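Local coordinates for protein RmpA (Streptococcus mutans, PDB 3BJV) that probably acts as the cytoplasmic IIA component of an ascorbate phosphotransferase system, relaying phosphoryl groups used to take up and phosphorylate the incoming sugar, at residues N2-F7 and A143-S148; E24-S29 and V89-G94; L28-L33 and G37-E42; M64-A69 and P117-L122; V97-A102 and E130-C135. All coordinates share one frame; numbering follows the deposited sequence.

Overall arrangement
All five contacts are built mainly on apolar side chains, but they serve different layers of the three-layer sandwich. Interaction 4, nearest the chain's centre, joins a sheet strand to helix 108-123, next to the second subunit. Interaction 5 seats helix 128-133 against strand 96-104, the neighbour of strand 63-65 in the same sheet, and is only partly buried. Interaction 1 pairs helices 3-10 and 138-147 in the helical layer that holds helix 108-123; the E147-R131 salt bridge ties it to interaction 5. Interactions 2 and 3 share helix 22-36: one rests it beside strand 88-90, the other closes its C-terminal end, where a backbone hydrogen bond joins the two segments.

Interaction 1 of 5, residues N2-F7 and A143-S148; sequences NLAQAF and AMVEES
V145 puts its two methyls against three residues of the opposing helix, L3, A4 and F7, and carries nearly the whole contact. Its CB branches with CG1 anti to the backbone N (chi1 166°), which sends one methyl to the start of helix 3-10 and the other to F7, a turn further on. CG1 lies 4.2 Å from A4 CB and equally close to A4 N, so it rests on the backbone of the first turn as well as on the small alanine. L3 comes in beside it, its CB 4.3 Å from V145 CG1. CG2 takes the other direction and ends 4.0 Å from F7 CE2, at the edge of the phenyl ring and near its plane.

The two helices run almost antiparallel, with segment axes 10.3 Å apart and 160° between their directions. They belong to one helical layer of the alpha/beta three-layer sandwich and bring the two ends of the chain together. L3 and F7 also touch F80 on strand 79-85, which fixes helix 3-10 to the sheet. On the other helix, M144 packs on R131 and L132 of helix 128-133. Near the end of this segment, S148 N donates to V145 O over 3.1 Å; the S148 hydroxyl is modelled doubtfully close to the same oxygen.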
# COMPACT_ATOMS: atom_id res chain seq x y z
N ASN A 2 6.34 -12.82 7.34
CA ASN A 2 6.53 -11.84 8.38
C ASN A 2 7.91 -11.16 8.17
O ASN A 2 8.89 -11.82 7.79
CB ASN A 2 6.34 -12.60 9.70
CG ASN A 2 7.15 -12.05 10.86
OD1 ASN A 2 7.02 -10.87 11.28
ND2 ASN A 2 7.98 -12.92 11.42
N LEU A 3 7.98 -9.83 8.35
CA LEU A 3 9.25 -9.09 8.32
C LEU A 3 10.44 -9.68 9.09
O LEU A 3 11.49 -9.88 8.51
CB LEU A 3 9.04 -7.66 8.81
CG LEU A 3 8.85 -6.52 7.83
CD1 LEU A 3 8.68 -5.19 8.56
CD2 LEU A 3 9.98 -6.45 6.81
N ALA A 4 10.31 -9.90 10.40
CA ALA A 4 11.42 -10.46 11.20
C ALA A 4 12.04 -11.77 10.67
O ALA A 4 13.28 -11.94 10.52
CB ALA A 4 10.97 -10.65 12.62
N GLN A 5 11.16 -12.69 10.37
CA GLN A 5 11.55 -13.98 9.88
C GLN A 5 12.15 -13.89 8.49
O GLN A 5 13.13 -14.57 8.22
CB GLN A 5 10.37 -14.92 10.00
CG GLN A 5 10.21 -15.89 8.90
CD GLN A 5 10.54 -17.30 9.31
OE1 GLN A 5 9.64 -18.17 9.45
NE2 GLN A 5 11.86 -17.56 9.51
N ALA A 6 11.59 -13.05 7.60
CA ALA A 6 12.22 -12.77 6.30
C ALA A 6 13.65 -12.22 6.47
O ALA A 6 14.61 -12.69 5.84
CB ALA A 6 11.36 -11.79 5.49
N PHE A 7 13.78 -11.21 7.32
CA PHE A 7 15.08 -10.62 7.60
C PHE A 7 16.08 -11.67 8.08
O PHE A 7 17.16 -11.68 7.60
CB PHE A 7 14.98 -9.55 8.68
CG PHE A 7 14.38 -8.27 8.21
CD1 PHE A 7 14.37 -7.92 6.86
CD2 PHE A 7 13.86 -7.37 9.15
CE1 PHE A 7 13.84 -6.74 6.44
CE2 PHE A 7 13.33 -6.14 8.75
CZ PHE A 7 13.31 -5.82 7.37
N ALA A 143 14.42 -5.47 17.12
CA ALA A 143 13.70 -4.92 18.29
C ALA A 143 12.65 -3.87 17.85
O ALA A 143 11.48 -3.93 18.29
CB ALA A 143 14.66 -4.38 19.35
N MET A 144 13.02 -2.97 16.95
CA MET A 144 12.03 -2.09 16.29
C MET A 144 10.86 -2.79 15.59
O MET A 144 9.73 -2.35 15.69
CB MET A 144 12.69 -1.15 15.30
CG MET A 144 13.49 -0.06 16.00
SD MET A 144 14.27 1.08 14.84
CE MET A 144 12.87 1.92 14.09
N VAL A 145 11.14 -3.89 14.89
CA VAL A 145 10.08 -4.64 14.25
C VAL A 145 9.10 -5.17 15.29
O VAL A 145 7.89 -5.07 15.09
CB VAL A 145 10.61 -5.78 13.36
CG1 VAL A 145 9.49 -6.74 12.97
CG2 VAL A 145 11.32 -5.21 12.10
N GLU A 146 9.61 -5.70 16.41
CA GLU A 146 8.74 -6.12 17.51
C GLU A 146 7.79 -5.01 17.98
O GLU A 146 6.60 -5.21 18.15
CB GLU A 146 9.60 -6.60 18.71
CG GLU A 146 10.40 -7.83 18.41
CD GLU A 146 9.47 -8.94 18.04
OE1 GLU A 146 8.43 -9.06 18.75
OE2 GLU A 146 9.76 -9.65 17.03
N GLU A 147 8.35 -3.84 18.21
CA GLU A 147 7.62 -2.70 18.70
C GLU A 147 6.51 -2.22 17.72
O GLU A 147 5.58 -1.55 18.12
CB GLU A 147 8.65 -1.61 18.97
CG GLU A 147 8.15 -0.26 19.45
CD GLU A 147 9.23 0.84 19.38
OE1 GLU A 147 8.81 2.03 19.42
OE2 GLU A 147 10.47 0.53 19.28
N SER A 148 6.63 -2.56 16.44
CA SER A 148 5.67 -2.16 15.41
C SER A 148 4.41 -3.00 15.48
O SER A 148 3.39 -2.65 14.92
CB SER A 148 6.28 -2.30 14.02
OG SER A 148 6.43 -3.67 13.61

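Interaction 2 of 5, residues E24-S29 and V89-G94; sequences EAVKLS and VTFTDG
V26 and F91 meet at about a right angle: the valine methyl CG2 comes up to the far edge of the phenyl ring, near its plane, 3.8 Å from F91 CZ and 4.0 Å from F91 CE2. The ring therefore offers the helix its rim. V26 CG2 is in place because it stands anti to the carbonyl carbon, while CG1 takes the position anti to the backbone N (chi1 169°). One residue earlier, A25 points at the strand, and its CB packs 3.8 Å from V89 CG2. That methyl of V89 occupies the crowded position between its own backbone N and carbonyl carbon, and the small alanine lets helix and strand come close.

Away from the apolar patch, K27 NZ pairs with E24 OE2 at 3.3 Å, one turn back, in a salt bridge that meets the carboxylate on its anti side. S29 OG and S29 N both donate to V26 O from the same face of its carbonyl plane, which ties that hydroxyl to its own helix. F91 opens a type I turn that ends at G94, and its ring also meets W22. Helix 22-36 is thus laid over the strand 88-90 hairpin, where V89 bonds to V97 of strand 96-104, while V26 also touches I47 of helix 42-54 and S29 touches L100 and A102 in the sheet.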
# COMPACT_ATOMS: atom_id res chain seq x y z
N GLU A 24 22.97 2.49 -7.34
CA GLU A 24 23.73 1.77 -6.36
C GLU A 24 22.94 1.44 -5.10
O GLU A 24 23.00 0.33 -4.59
CB GLU A 24 25.01 2.47 -5.96
CG GLU A 24 25.65 1.71 -4.80
CD GLU A 24 27.14 1.59 -4.91
OE1 GLU A 24 27.81 2.67 -4.92
OE2 GLU A 24 27.63 0.41 -4.99
N ALA A 25 22.20 2.41 -4.59
CA ALA A 25 21.37 2.23 -3.39
C ALA A 25 20.41 1.05 -3.65
O ALA A 25 20.26 0.15 -2.85
CB ALA A 25 20.62 3.53 -3.09
N VAL A 26 19.80 1.08 -4.82
CA VAL A 26 18.88 0.03 -5.25
C VAL A 26 19.60 -1.31 -5.38
O VAL A 26 19.11 -2.31 -4.90
CB VAL A 26 18.12 0.44 -6.54
CG1 VAL A 26 17.36 -0.74 -7.13
CG2 VAL A 26 17.18 1.57 -6.20
N LYS A 27 20.77 -1.35 -6.00
CA LYS A 27 21.55 -2.59 -6.06
C LYS A 27 21.78 -3.22 -4.65
O LYS A 27 21.61 -4.42 -4.44
CB LYS A 27 22.90 -2.31 -6.73
CG LYS A 27 23.78 -3.57 -6.88
CD LYS A 27 25.23 -3.16 -7.10
CE LYS A 27 26.04 -3.36 -5.85
NZ LYS A 27 27.34 -2.69 -5.95
N LEU A 28 22.20 -2.38 -3.72
CA LEU A 28 22.48 -2.81 -2.37
C LEU A 28 21.29 -3.43 -1.70
O LEU A 28 21.47 -4.32 -0.86
CB LEU A 28 22.95 -1.63 -1.53
CG LEU A 28 24.29 -1.04 -1.91
CD1 LEU A 28 24.47 0.18 -1.07
CD2 LEU A 28 25.51 -2.02 -1.75
N SER A 29 20.08 -2.98 -2.03
CA SER A 29 18.92 -3.47 -1.29
C SER A 29 18.39 -4.82 -1.81
O SER A 29 17.70 -5.56 -1.14
CB SER A 29 17.82 -2.37 -1.17
OG SER A 29 17.16 -2.11 -2.40
N VAL A 89 20.74 9.52 -0.69
CA VAL A 89 20.96 9.61 -2.13
C VAL A 89 19.70 10.26 -2.66
O VAL A 89 18.65 10.12 -2.03
CB VAL A 89 21.14 8.18 -2.85
CG1 VAL A 89 22.47 7.59 -2.56
CG2 VAL A 89 20.03 7.20 -2.47
N THR A 90 19.80 10.94 -3.80
CA THR A 90 18.66 11.61 -4.42
C THR A 90 18.11 10.77 -5.56
O THR A 90 18.85 10.39 -6.46
CB THR A 90 19.05 13.01 -4.92
OG1 THR A 90 19.77 13.72 -3.90
CG2 THR A 90 17.82 13.80 -5.28
N PHE A 91 16.84 10.43 -5.50
CA PHE A 91 16.19 9.74 -6.64
C PHE A 91 15.77 10.71 -7.77
O PHE A 91 15.87 11.92 -7.61
CB PHE A 91 14.99 8.90 -6.16
CG PHE A 91 15.38 7.53 -5.67
CD1 PHE A 91 16.12 7.37 -4.49
CD2 PHE A 91 15.06 6.39 -6.41
CE1 PHE A 91 16.51 6.08 -4.04
CE2 PHE A 91 15.42 5.12 -5.97
CZ PHE A 91 16.15 4.95 -4.79
N THR A 92 15.32 10.19 -8.91
CA THR A 92 15.15 11.06 -10.11
C THR A 92 14.07 12.15 -9.95
O THR A 92 14.15 13.17 -10.65
CB THR A 92 14.94 10.26 -11.46
OG1 THR A 92 14.08 9.12 -11.25
CG2 THR A 92 16.25 9.79 -12.02
N ASP A 93 13.12 11.96 -9.03
CA ASP A 93 12.04 12.93 -8.79
C ASP A 93 12.36 14.03 -7.76
O ASP A 93 11.44 14.72 -7.27
CB ASP A 93 10.74 12.21 -8.36
CG ASP A 93 10.95 11.28 -7.19
OD1 ASP A 93 12.10 11.23 -6.67
OD2 ASP A 93 9.99 10.59 -6.79
N GLY A 94 13.65 14.13 -7.40
CA GLY A 94 14.17 15.04 -6.36
C GLY A 94 14.06 14.52 -4.94
O GLY A 94 14.36 15.22 -3.99

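Interaction 3 of 5, residues L28-L33 and G37-E42; sequences LSVTPL and GAVKPE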
# COMPACT_ATOMS: atom_id res chain seq x y z
N LEU A 28 22.20 -2.38 -3.72
CA LEU A 28 22.48 -2.81 -2.37
C LEU A 28 21.29 -3.43 -1.70
O LEU A 28 21.47 -4.32 -0.86
CB LEU A 28 22.95 -1.63 -1.53
CG LEU A 28 24.29 -1.04 -1.91
CD1 LEU A 28 24.47 0.18 -1.07
CD2 LEU A 28 25.51 -2.02 -1.75
N SER A 29 20.08 -2.98 -2.03
CA SER A 29 18.92 -3.47 -1.29
C SER A 29 18.39 -4.82 -1.81
O SER A 29 17.70 -5.56 -1.14
CB SER A 29 17.82 -2.37 -1.17
OG SER A 29 17.16 -2.11 -2.40
N VAL A 30 18.77 -5.16 -3.02
CA VAL A 30 18.19 -6.33 -3.69
C VAL A 30 19.17 -7.50 -3.70
O VAL A 30 18.77 -8.66 -3.78
CB VAL A 30 17.81 -5.94 -5.16
CG1 VAL A 30 17.60 -7.20 -6.01
CG2 VAL A 30 16.57 -5.02 -5.14
N THR A 31 20.45 -7.16 -3.65
CA THR A 31 21.52 -8.12 -3.66
C THR A 31 21.34 -9.16 -2.57
O THR A 31 21.44 -10.34 -2.84
CB THR A 31 22.85 -7.38 -3.53
OG1 THR A 31 23.30 -7.05 -4.84
CG2 THR A 31 23.89 -8.28 -2.83
N PRO A 32 21.07 -8.75 -1.33
CA PRO A 32 20.86 -9.81 -0.32
C PRO A 32 19.83 -10.89 -0.68
O PRO A 32 20.03 -12.04 -0.31
CB PRO A 32 20.47 -9.03 0.96
CG PRO A 32 20.98 -7.64 0.74
CD PRO A 32 21.00 -7.39 -0.75
N LEU A 33 18.78 -10.50 -1.41
CA LEU A 33 17.71 -11.38 -1.88
C LEU A 33 18.04 -12.23 -3.13
O LEU A 33 17.48 -13.31 -3.33
CB LEU A 33 16.47 -10.55 -2.23
CG LEU A 33 15.90 -9.71 -1.12
CD1 LEU A 33 14.64 -8.95 -1.61
CD2 LEU A 33 15.62 -10.63 0.07
N GLY A 37 18.42 -16.39 -2.95
CA GLY A 37 17.49 -17.06 -3.88
C GLY A 37 16.01 -16.65 -3.75
O GLY A 37 15.14 -17.23 -4.38
N ALA A 38 15.70 -15.59 -2.98
CA ALA A 38 14.34 -15.05 -2.98
C ALA A 38 13.96 -14.50 -4.34
O ALA A 38 12.82 -14.66 -4.76
CB ALA A 38 14.18 -14.01 -1.91
N VAL A 39 14.90 -13.86 -5.04
CA VAL A 39 14.63 -13.35 -6.37
C VAL A 39 15.69 -13.83 -7.37
O VAL A 39 16.80 -14.15 -6.97
CB VAL A 39 14.52 -11.80 -6.43
CG1 VAL A 39 13.38 -11.31 -5.62
CG2 VAL A 39 15.85 -11.09 -5.99
N LYS A 40 15.32 -13.90 -8.66
CA LYS A 40 16.30 -14.11 -9.72
C LYS A 40 17.12 -12.83 -9.90
O LYS A 40 16.67 -11.76 -9.48
CB LYS A 40 15.61 -14.49 -11.03
CG LYS A 40 15.01 -15.91 -11.03
CD LYS A 40 14.33 -16.21 -12.37
CE LYS A 40 13.40 -17.46 -12.29
NZ LYS A 40 12.75 -17.90 -13.62
N PRO A 41 18.32 -12.93 -10.48
CA PRO A 41 19.17 -11.78 -10.79
C PRO A 41 18.49 -10.64 -11.60
O PRO A 41 18.84 -9.50 -11.41
CB PRO A 41 20.31 -12.41 -11.62
CG PRO A 41 20.39 -13.78 -11.11
CD PRO A 41 18.99 -14.20 -10.82
N GLU A 42 17.55 -10.97 -12.49
CA GLU A 42 16.90 -10.04 -13.36
C GLU A 42 16.05 -9.06 -12.61
O GLU A 42 15.69 -8.06 -13.18
CB GLU A 42 15.96 -10.78 -14.34
CG GLU A 42 14.80 -11.53 -13.64
CD GLU A 42 13.97 -12.40 -14.59
OE1 GLU A 42 13.45 -11.87 -15.62
OE2 GLU A 42 13.85 -13.64 -14.30
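L33 and V39 make the tight half of this contact, where the chain leaves helix 22-36 and folds back along its last turns. The V39 N-H donates to L33 O over 3.1 Å in a nearly straight bond (166° at the hydrogen), although it arrives from above the carbonyl plane, 52° out of it, and not on a lone pair. Beside this bond V39 CG2 packs 3.8 Å from L33 CB; a chi1 of -63° sets CG1 anti to the carbonyl carbon and leaves CG2 between N and C, on the helix side, where it also lies 4.3 Å from V30 CG1 a turn earlier. A38 packs next to it: its CB is 3.7 Å from L33 O and 4.2 Å from L33 CB. L33 and A38 both rest on A79, and V39 on A104, so the hydrophobic side of the junction faces the sheet.

The other side is much looser. K40 and P41, both exposed, turn away from the helix, and E42 stays well clear of it, so the segment peels off after V39. The backbone of A38 also bonds to Q76 and R77, and that of K40 to G74, which ties this part of the loop to a neighbouring one. G37, with its positive phi, is the first residue to leave helical geometry: it forms the Schellman motif that ends helix 22-36 before the chain enters helix 42-54.

Interaction 4 of 5, residues M64-A69 and P117-L122; sequences MAMPHA and PQIIAL
M64 and M66 pack on I119 in a small, fully buried apolar contact between strand 63-65, with the loop after it, and helix 108-123. This is a sheet-to-helix interface inside the alpha/beta three-layer sandwich, and it is the side where the second subunit lies close. I119 CG2 makes both of the closest contacts. M64 bends at chi2 and chi3 and lays its CE 3.9 Å from I119 CG2, the two side chains crossing at about a right angle. M66 brings its sulfur to the same methyl more loosely, SD standing 4.4 Å from I119 CG2. L103 touches both M66 and I119 and widens the apolar patch.

One residue along the helix, I120 packs on I120 of the second subunit, so this helix carries both the core contact and part of the dimer interface. The A-M-P-H-A sequence of 65-69 matches the EIIA type 2 signature, whose histidine accepts the phosphoryl group in relatives; H68 probably does the same here. Its ring meets H111 and stands edge-to-face with Y57. H68 ND1 donates to M66 O over 2.9 Å with an angle of 162° at the hydrogen, the carbonyl oxygen lying close to the imidazole plane.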
# COMPACT_ATOMS: atom_id res chain seq x y z
N MET A 64 12.45 7.22 2.95
CA MET A 64 12.46 5.79 2.67
C MET A 64 11.98 5.38 1.24
O MET A 64 11.20 6.10 0.59
CB MET A 64 11.72 5.03 3.79
CG MET A 64 10.18 5.12 3.74
SD MET A 64 9.38 4.17 2.38
CE MET A 64 9.32 2.54 3.11
N ALA A 65 12.46 4.23 0.77
CA ALA A 65 12.01 3.61 -0.45
C ALA A 65 11.74 2.13 -0.17
O ALA A 65 12.46 1.51 0.60
CB ALA A 65 13.09 3.76 -1.52
N MET A 66 10.70 1.58 -0.80
CA MET A 66 10.51 0.12 -0.86
C MET A 66 10.66 -0.41 -2.29
O MET A 66 9.67 -0.75 -2.93
CB MET A 66 9.16 -0.31 -0.26
CG MET A 66 8.11 0.68 -0.46
SD MET A 66 6.49 0.07 -0.00
CE MET A 66 6.19 -1.08 -1.39
N PRO A 67 11.91 -0.50 -2.80
CA PRO A 67 12.12 -0.88 -4.21
C PRO A 67 11.55 -2.29 -4.50
O PRO A 67 11.74 -3.23 -3.70
CB PRO A 67 13.65 -0.92 -4.34
CG PRO A 67 14.21 -0.34 -3.09
CD PRO A 67 13.17 -0.37 -2.04
N HIS A 68 10.81 -2.41 -5.60
CA HIS A 68 10.21 -3.67 -6.06
C HIS A 68 9.85 -3.61 -7.55
O HIS A 68 9.91 -2.55 -8.19
CB HIS A 68 8.96 -4.02 -5.27
CG HIS A 68 7.85 -3.05 -5.47
ND1 HIS A 68 7.88 -1.76 -4.96
CD2 HIS A 68 6.68 -3.17 -6.12
CE1 HIS A 68 6.78 -1.13 -5.31
NE2 HIS A 68 6.04 -1.95 -6.04
N ALA A 69 9.49 -4.76 -8.10
CA ALA A 69 9.00 -4.90 -9.45
C ALA A 69 7.85 -5.93 -9.39
O ALA A 69 7.55 -6.45 -8.32
CB ALA A 69 10.13 -5.38 -10.34
N PRO A 117 1.08 -3.22 4.87
CA PRO A 117 0.78 -2.97 6.27
C PRO A 117 1.99 -3.15 7.23
O PRO A 117 2.10 -2.42 8.22
CB PRO A 117 -0.26 -4.04 6.57
CG PRO A 117 -0.79 -4.50 5.31
CD PRO A 117 0.20 -4.26 4.29
N GLN A 118 2.88 -4.11 6.99
CA GLN A 118 3.99 -4.37 7.91
C GLN A 118 5.06 -3.33 7.75
O GLN A 118 5.71 -2.94 8.72
CB GLN A 118 4.62 -5.73 7.64
CG GLN A 118 3.83 -6.90 8.23
CD GLN A 118 4.46 -8.22 7.88
OE1 GLN A 118 4.17 -8.83 6.82
NE2 GLN A 118 5.32 -8.68 8.75
N ILE A 119 5.24 -2.87 6.52
CA ILE A 119 6.20 -1.84 6.21
C ILE A 119 5.76 -0.50 6.83
O ILE A 119 6.58 0.19 7.45
CB ILE A 119 6.45 -1.75 4.70
CG1 ILE A 119 7.26 -2.99 4.27
CG2 ILE A 119 7.13 -0.41 4.31
CD1 ILE A 119 7.19 -3.34 2.76
N ILE A 120 4.47 -0.18 6.70
CA ILE A 120 3.99 1.06 7.24
C ILE A 120 3.98 1.11 8.79
O ILE A 120 4.39 2.14 9.37
CB ILE A 120 2.73 1.71 6.49
CG1 ILE A 120 1.44 1.00 6.72
CG2 ILE A 120 2.95 1.84 4.93
CD1 ILE A 120 0.59 1.09 5.35
N ALA A 121 3.65 -0.01 9.42
CA ALA A 121 3.83 -0.18 10.89
C ALA A 121 5.25 0.17 11.39
O ALA A 121 5.41 0.91 12.35
CB ALA A 121 3.48 -1.63 11.32
N LEU A 122 6.27 -0.37 10.73
CA LEU A 122 7.68 -0.07 11.06
C LEU A 122 7.99 1.43 10.99
O LEU A 122 8.47 2.03 11.98
CB LEU A 122 8.61 -0.87 10.14
CG LEU A 122 10.11 -0.70 10.34
CD1 LEU A 122 10.51 -1.11 11.78
CD2 LEU A 122 10.87 -1.59 9.29

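Interaction 5 of 5, residues V97-A102 and E130-C135; sequences VQVLLA and ERLVNC
Q98 lays one face of its flat amide on V133, whose two methyls sit over the same side: V133 CG2 is 3.9 Å from Q98 CD and V133 CG1 is 4.2 Å from it. The amide is placed there by an extended chain, with CG anti to the backbone N (chi1 -154°), and meets the valine at about a right angle. Both methyls lie over the plane and not at its edges, so the packing does not depend on which way round the amide is turned.

V99, the next residue, packs with its two methyls on two helix residues. Its CG2 is 3.8 Å from V133 CG2, so that V133 CG2 touches both V99 and the glutamine amide. V99 CG1 meets L132 CD1 at 4.1 Å, the leucine crossing at about a right angle. The chain turns a corner at Q98, consistent with Q98 and V99 both pointing toward helix 128-133, with V99 in the mixed sheet of this three-layer sandwich.

F123 of helix 108-123 touches both V99 and L132 and closes the inner side of the contact, while V133 sits toward its outer border. R131 points elsewhere, to a salt bridge with E147 on helix 138-147. C135 N bonds to L132 O at 3.2 Å as the chain leaves the helix.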
# COMPACT_ATOMS: atom_id res chain seq x y z
N VAL A 97 16.62 9.74 -0.05
CA VAL A 97 16.41 8.44 0.60
C VAL A 97 17.60 8.05 1.39
O VAL A 97 18.72 8.17 0.92
CB VAL A 97 16.10 7.27 -0.43
CG1 VAL A 97 16.02 5.94 0.27
CG2 VAL A 97 14.78 7.57 -1.19
N GLN A 98 17.34 7.58 2.61
CA GLN A 98 18.38 7.02 3.45
C GLN A 98 18.14 5.58 3.92
O GLN A 98 19.06 4.92 4.35
CB GLN A 98 18.65 7.93 4.63
CG GLN A 98 20.06 7.72 5.11
CD GLN A 98 20.53 8.79 6.08
OE1 GLN A 98 21.70 8.80 6.47
NE2 GLN A 98 19.62 9.71 6.44
N VAL A 99 16.89 5.11 3.85
CA VAL A 99 16.56 3.73 4.26
C VAL A 99 15.86 3.01 3.12
O VAL A 99 14.91 3.54 2.55
CB VAL A 99 15.69 3.68 5.54
CG1 VAL A 99 15.56 2.25 6.04
CG2 VAL A 99 16.24 4.59 6.64
N LEU A 100 16.34 1.80 2.79
CA LEU A 100 15.72 1.03 1.71
C LEU A 100 15.23 -0.34 2.20
O LEU A 100 15.98 -1.12 2.78
CB LEU A 100 16.61 0.92 0.46
CG LEU A 100 17.09 2.24 -0.08
CD1 LEU A 100 18.55 2.43 0.30
CD2 LEU A 100 16.95 2.24 -1.58
N LEU A 101 13.94 -0.57 2.01
CA LEU A 101 13.35 -1.83 2.34
C LEU A 101 12.80 -2.45 1.03
O LEU A 101 11.72 -2.09 0.56
CB LEU A 101 12.28 -1.65 3.42
CG LEU A 101 12.02 -2.82 4.38
CD1 LEU A 101 11.22 -2.32 5.62
CD2 LEU A 101 11.26 -3.94 3.66
N ALA A 102 13.61 -3.33 0.43
CA ALA A 102 13.24 -4.02 -0.80
C ALA A 102 12.24 -5.12 -0.50
O ALA A 102 12.28 -5.76 0.54
CB ALA A 102 14.41 -4.59 -1.46
N GLU A 130 15.18 8.09 11.79
CA GLU A 130 16.35 8.43 12.57
C GLU A 130 16.81 7.27 13.44
O GLU A 130 17.98 7.12 13.73
CB GLU A 130 16.01 9.62 13.46
CG GLU A 130 16.94 9.87 14.63
CD GLU A 130 16.53 11.14 15.44
OE1 GLU A 130 16.52 12.28 14.86
OE2 GLU A 130 16.22 10.98 16.65
N ARG A 131 15.89 6.46 13.92
CA ARG A 131 16.24 5.36 14.76
C ARG A 131 16.83 4.23 13.87
O ARG A 131 17.89 3.69 14.20
CB ARG A 131 15.05 4.94 15.61
CG ARG A 131 14.63 5.99 16.66
CD ARG A 131 13.21 5.69 17.30
NE ARG A 131 13.23 4.38 17.93
CZ ARG A 131 12.19 3.59 18.14
NH1 ARG A 131 10.97 3.96 17.77
NH2 ARG A 131 12.39 2.43 18.74
N LEU A 132 16.20 3.93 12.73
CA LEU A 132 16.73 2.92 11.78
C LEU A 132 18.18 3.16 11.34
O LEU A 132 19.02 2.25 11.34
CB LEU A 132 15.80 2.82 10.58
CG LEU A 132 14.57 1.94 10.87
CD1 LEU A 132 13.64 1.97 9.70
CD2 LEU A 132 15.04 0.54 11.11
N VAL A 133 18.46 4.44 11.03
CA VAL A 133 19.77 4.95 10.66
C VAL A 133 20.82 4.82 11.81
O VAL A 133 22.01 4.62 11.56
CB VAL A 133 19.61 6.40 10.03
CG1 VAL A 133 20.92 7.12 9.87
CG2 VAL A 133 18.92 6.33 8.64
N ASN A 134 20.40 4.94 13.06
CA ASN A 134 21.33 4.73 14.21
C ASN A 134 21.47 3.26 14.68
O ASN A 134 22.09 3.02 15.70
CB ASN A 134 20.94 5.58 15.43
CG ASN A 134 21.17 7.09 15.22
OD1 ASN A 134 22.14 7.48 14.52
ND2 ASN A 134 20.31 7.95 15.86
N CYS A 135 20.86 2.31 13.96
CA CYS A 135 20.98 0.87 14.23
C CYS A 135 22.29 0.36 13.71
O CYS A 135 22.68 0.66 12.55
CB CYS A 135 19.84 0.06 13.57
SG CYS A 135 18.29 0.09 14.51